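Local coordinates for protein helicase of the snf2/rad54 family (Sulfolobus solfataricus, PDB 1Z5Z) that probably hydrolyses ATP to move along or remodel duplex DNA, as SWI2/SNF2-family ATPases do, this fragment being the C-terminal domain of the ATPase core, at residues A[43-48]-A[264-269]. Numbering follows the deposited sequence.
Sequences AMYKAE and IELSVG
Y45, in the middle of helix 39-55, reaches across to the backbone where helix 257-264 gives way to an extended tail, E265 already having extended backbone angles. Its CG lies anti to the backbone N (chi1 -172°), which sends the ring out from the helix toward 264-266, with L266 over one face and the hydroxyl at the I264 carbonyl. The phenol OH donates a hydrogen bond to I264 O; the modelled separation is very short and the carbonyl's position uncertain, so the length of this bond is doubtful. Y45 OH is also hydrogen-bonded to the backbone N of L226, so a single hydroxyl links the end of one helix to the start of helix 226-236. Tyrosine suits this place because its ring is buried among apolar groups while its polar end meets backbone that needs partners.

L266 packs on one face of that ring. Its CD1 sits 4.2 Å from the ring centroid, 23° off the normal, a CH-pi contact displaced toward the rim beside CD2. L266 CB adds a second touch, 3.9 Å from Y45 CD2, and the branched leucine thus meets the aromatic through both its stem and a methyl. L266 also touches A42, whose small side chain belongs to the same helix as Y45. I264 packs against L52 and F53 of helix 39-55 and L75 of helix 61-78, and Y45 shares L75 with it, drawing helix 61-78 into the same apolar cluster. Further along the tail, the S267 hydroxyl hydrogen-bonds K229, and its backbone hydrogen-bonds G224. This is helix-to-tail packing, by which the C-terminal end of the chain is fastened to the N-terminal helices in the helical part of this SWI2/SNF2 C-terminal domain.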
ATOM      1  N   ALA A  43       9.103  11.643   9.995  1.00 39.07           N
ATOM      2  CA  ALA A  43       9.314  11.702  11.440  1.00 41.61           C
ATOM      3  C   ALA A  43       8.640  10.534  12.152  1.00 39.86           C
ATOM      4  O   ALA A  43       9.208   9.975  13.077  1.00 42.48           O
ATOM      5  CB  ALA A  43       8.791  13.002  12.004  1.00 41.50           C
ATOM      6  N   MET A  44       7.420  10.177  11.748  1.00 40.34           N
ATOM      7  CA  MET A  44       6.719   9.066  12.407  1.00 37.23           C
ATOM      8  C   MET A  44       7.437   7.757  12.097  1.00 37.89           C
ATOM      9  O   MET A  44       7.647   6.914  12.973  1.00 38.79           O
ATOM     10  CB  MET A  44       5.269   8.996  11.920  1.00 42.66           C
ATOM     11  CG  MET A  44       4.389  10.106  12.436  1.00 43.42           C
ATOM     12  SD  MET A  44       2.889  10.213  11.478  1.00 49.96           S
ATOM     13  CE  MET A  44       1.923   8.859  12.156  1.00 44.79           C
ATOM     14  N   TYR A  45       7.836   7.601  10.839  1.00 36.61           N
ATOM     15  CA  TYR A  45       8.532   6.393  10.412  1.00 36.76           C
ATOM     16  C   TYR A  45       9.784   6.199  11.258  1.00 39.95           C
ATOM     17  O   TYR A  45      10.054   5.108  11.769  1.00 38.18           O
ATOM     18  CB  TYR A  45       8.938   6.506   8.935  1.00 32.62           C
ATOM     19  CG  TYR A  45       9.490   5.205   8.352  1.00 34.13           C
ATOM     20  CD1 TYR A  45       8.691   4.398   7.520  1.00 33.99           C
ATOM     21  CD2 TYR A  45      10.787   4.779   8.620  1.00 30.14           C
ATOM     22  CE1 TYR A  45       9.181   3.197   6.967  1.00 31.30           C
ATOM     23  CE2 TYR A  45      11.285   3.569   8.063  1.00 33.02           C
ATOM     24  CZ  TYR A  45      10.460   2.795   7.237  1.00 31.09           C
ATOM     25  OH  TYR A  45      10.917   1.627   6.661  1.00 28.26           O
ATOM     26  N   LYS A  46      10.562   7.266  11.404  1.00 41.39           N
ATOM     27  CA  LYS A  46      11.795   7.185  12.173  1.00 42.54           C
ATOM     28  C   LYS A  46      11.575   6.843  13.654  1.00 41.33           C
ATOM     29  O   LYS A  46      12.274   6.003  14.221  1.00 45.13           O
ATOM     30  CB  LYS A  46      12.589   8.501  12.044  1.00 48.18           C
ATOM     31  CG  LYS A  46      14.032   8.379  12.573  1.00 55.33           C
ATOM     32  CD  LYS A  46      14.856   9.599  12.207  1.00 61.24           C
ATOM     33  CE  LYS A  46      16.251   9.554  12.836  1.00 62.50           C
ATOM     34  NZ  LYS A  46      16.851  10.939  12.795  1.00 67.93           N
ATOM     35  N   ALA A  47      10.593   7.471  14.273  1.00 37.84           N
ATOM     36  CA  ALA A  47      10.331   7.204  15.669  1.00 37.79           C
ATOM     37  C   ALA A  47      10.048   5.738  15.908  1.00 40.41           C
ATOM     38  O   ALA A  47      10.634   5.119  16.800  1.00 43.73           O
ATOM     39  CB  ALA A  47       9.166   8.046  16.143  1.00 36.09           C
ATOM     40  N   GLU A  48       9.146   5.170  15.110  1.00 40.65           N
ATOM     41  CA  GLU A  48       8.759   3.769  15.249  1.00 37.63           C
ATOM     42  C   GLU A  48       9.946   2.835  15.012  1.00 39.65           C
ATOM     43  O   GLU A  48      10.065   1.771  15.646  1.00 38.92           O
ATOM     44  CB  GLU A  48       7.616   3.466  14.256  1.00 37.17           C
ATOM     45  CG  GLU A  48       7.090   2.036  14.267  1.00 41.55           C
ATOM     46  CD  GLU A  48       6.713   1.527  15.686  1.00 43.15           C
ATOM     47  OE1 GLU A  48       6.204   2.324  16.496  1.00 38.70           O
ATOM     48  OE2 GLU A  48       6.934   0.327  15.977  1.00 42.99           O
ATOM     49  N   ILE A 264      14.329  -2.153   7.284  1.00 35.30           N
ATOM     50  CA  ILE A 264      13.377  -1.103   7.685  1.00 34.89           C
ATOM     51  C   ILE A 264      13.812   0.332   8.048  1.00 36.30           C
ATOM     52  O   ILE A 264      13.008   1.271   8.030  1.00 33.53           O
ATOM     53  CB  ILE A 264      12.500  -1.619   8.845  1.00 36.97           C
ATOM     54  CG1 ILE A 264      13.267  -1.557  10.166  1.00 37.94           C
ATOM     55  CG2 ILE A 264      12.057  -3.070   8.562  1.00 37.38           C
ATOM     56  CD1 ILE A 264      12.494  -2.143  11.354  1.00 40.55           C
ATOM     57  N   GLU A 265      15.079   0.522   8.380  1.00 35.61           N
ATOM     58  CA  GLU A 265      15.515   1.847   8.755  1.00 35.18           C
ATOM     59  C   GLU A 265      15.355   2.825   7.582  1.00 31.42           C
ATOM     60  O   GLU A 265      15.554   2.460   6.450  1.00 32.27           O
ATOM     61  CB  GLU A 265      16.967   1.743   9.216  1.00 38.82           C
ATOM     62  CG  GLU A 265      17.725   2.996   9.364  1.00 47.98           C
ATOM     63  CD  GLU A 265      18.937   2.753  10.242  1.00 53.07           C
ATOM     64  OE1 GLU A 265      18.800   2.769  11.503  1.00 54.49           O
ATOM     65  OE2 GLU A 265      19.999   2.498   9.649  1.00 49.59           O
ATOM     66  N   LEU A 266      14.995   4.060   7.866  1.00 29.57           N
ATOM     67  CA  LEU A 266      14.819   5.056   6.828  1.00 34.97           C
ATOM     68  C   LEU A 266      16.176   5.466   6.240  1.00 35.68           C
ATOM     69  O   LEU A 266      17.042   5.912   6.977  1.00 33.96           O
ATOM     70  CB  LEU A 266      14.133   6.271   7.427  1.00 33.21           C
ATOM     71  CG  LEU A 266      13.555   7.306   6.444  1.00 36.93           C
ATOM     72  CD1 LEU A 266      12.409   6.715   5.610  1.00 33.80           C
ATOM     73  CD2 LEU A 266      13.056   8.501   7.241  1.00 40.38           C
ATOM     74  N   SER A 267      16.363   5.296   4.934  1.00 34.81           N
ATOM     75  CA  SER A 267      17.627   5.665   4.310  1.00 35.61           C
ATOM     76  C   SER A 267      17.530   6.918   3.420  1.00 36.32           C
ATOM     77  O   SER A 267      18.039   6.948   2.303  1.00 38.22           O
ATOM     78  CB  SER A 267      18.147   4.491   3.494  1.00 35.34           C
ATOM     79  OG  SER A 267      17.160   4.012   2.601  1.00 38.93           O
ATOM     80  N   VAL A 268      16.868   7.936   3.945  1.00 34.50           N
ATOM     81  CA  VAL A 268      16.648   9.200   3.267  1.00 38.93           C
ATOM     82  C   VAL A 268      17.726  10.204   3.668  1.00 37.85           C
ATOM     83  O   VAL A 268      18.135  10.256   4.821  1.00 34.94           O
ATOM     84  CB  VAL A 268      15.263   9.766   3.661  1.00 41.58           C
ATOM     85  CG1 VAL A 268      15.150  11.213   3.272  1.00 42.27           C
ATOM     86  CG2 VAL A 268      14.159   8.917   2.987  1.00 43.71           C
ATOM     87  N   GLY A 269      18.192  10.982   2.706  1.00 42.66           N
ATOM     88  CA  GLY A 269      19.210  11.972   3.008  1.00 49.38           C
ATOM     89  C   GLY A 269      18.675  12.885   4.093  1.00 53.24           C
ATOM     90  O   GLY A 269      17.491  13.235   4.103  1.00 53.49           O
TER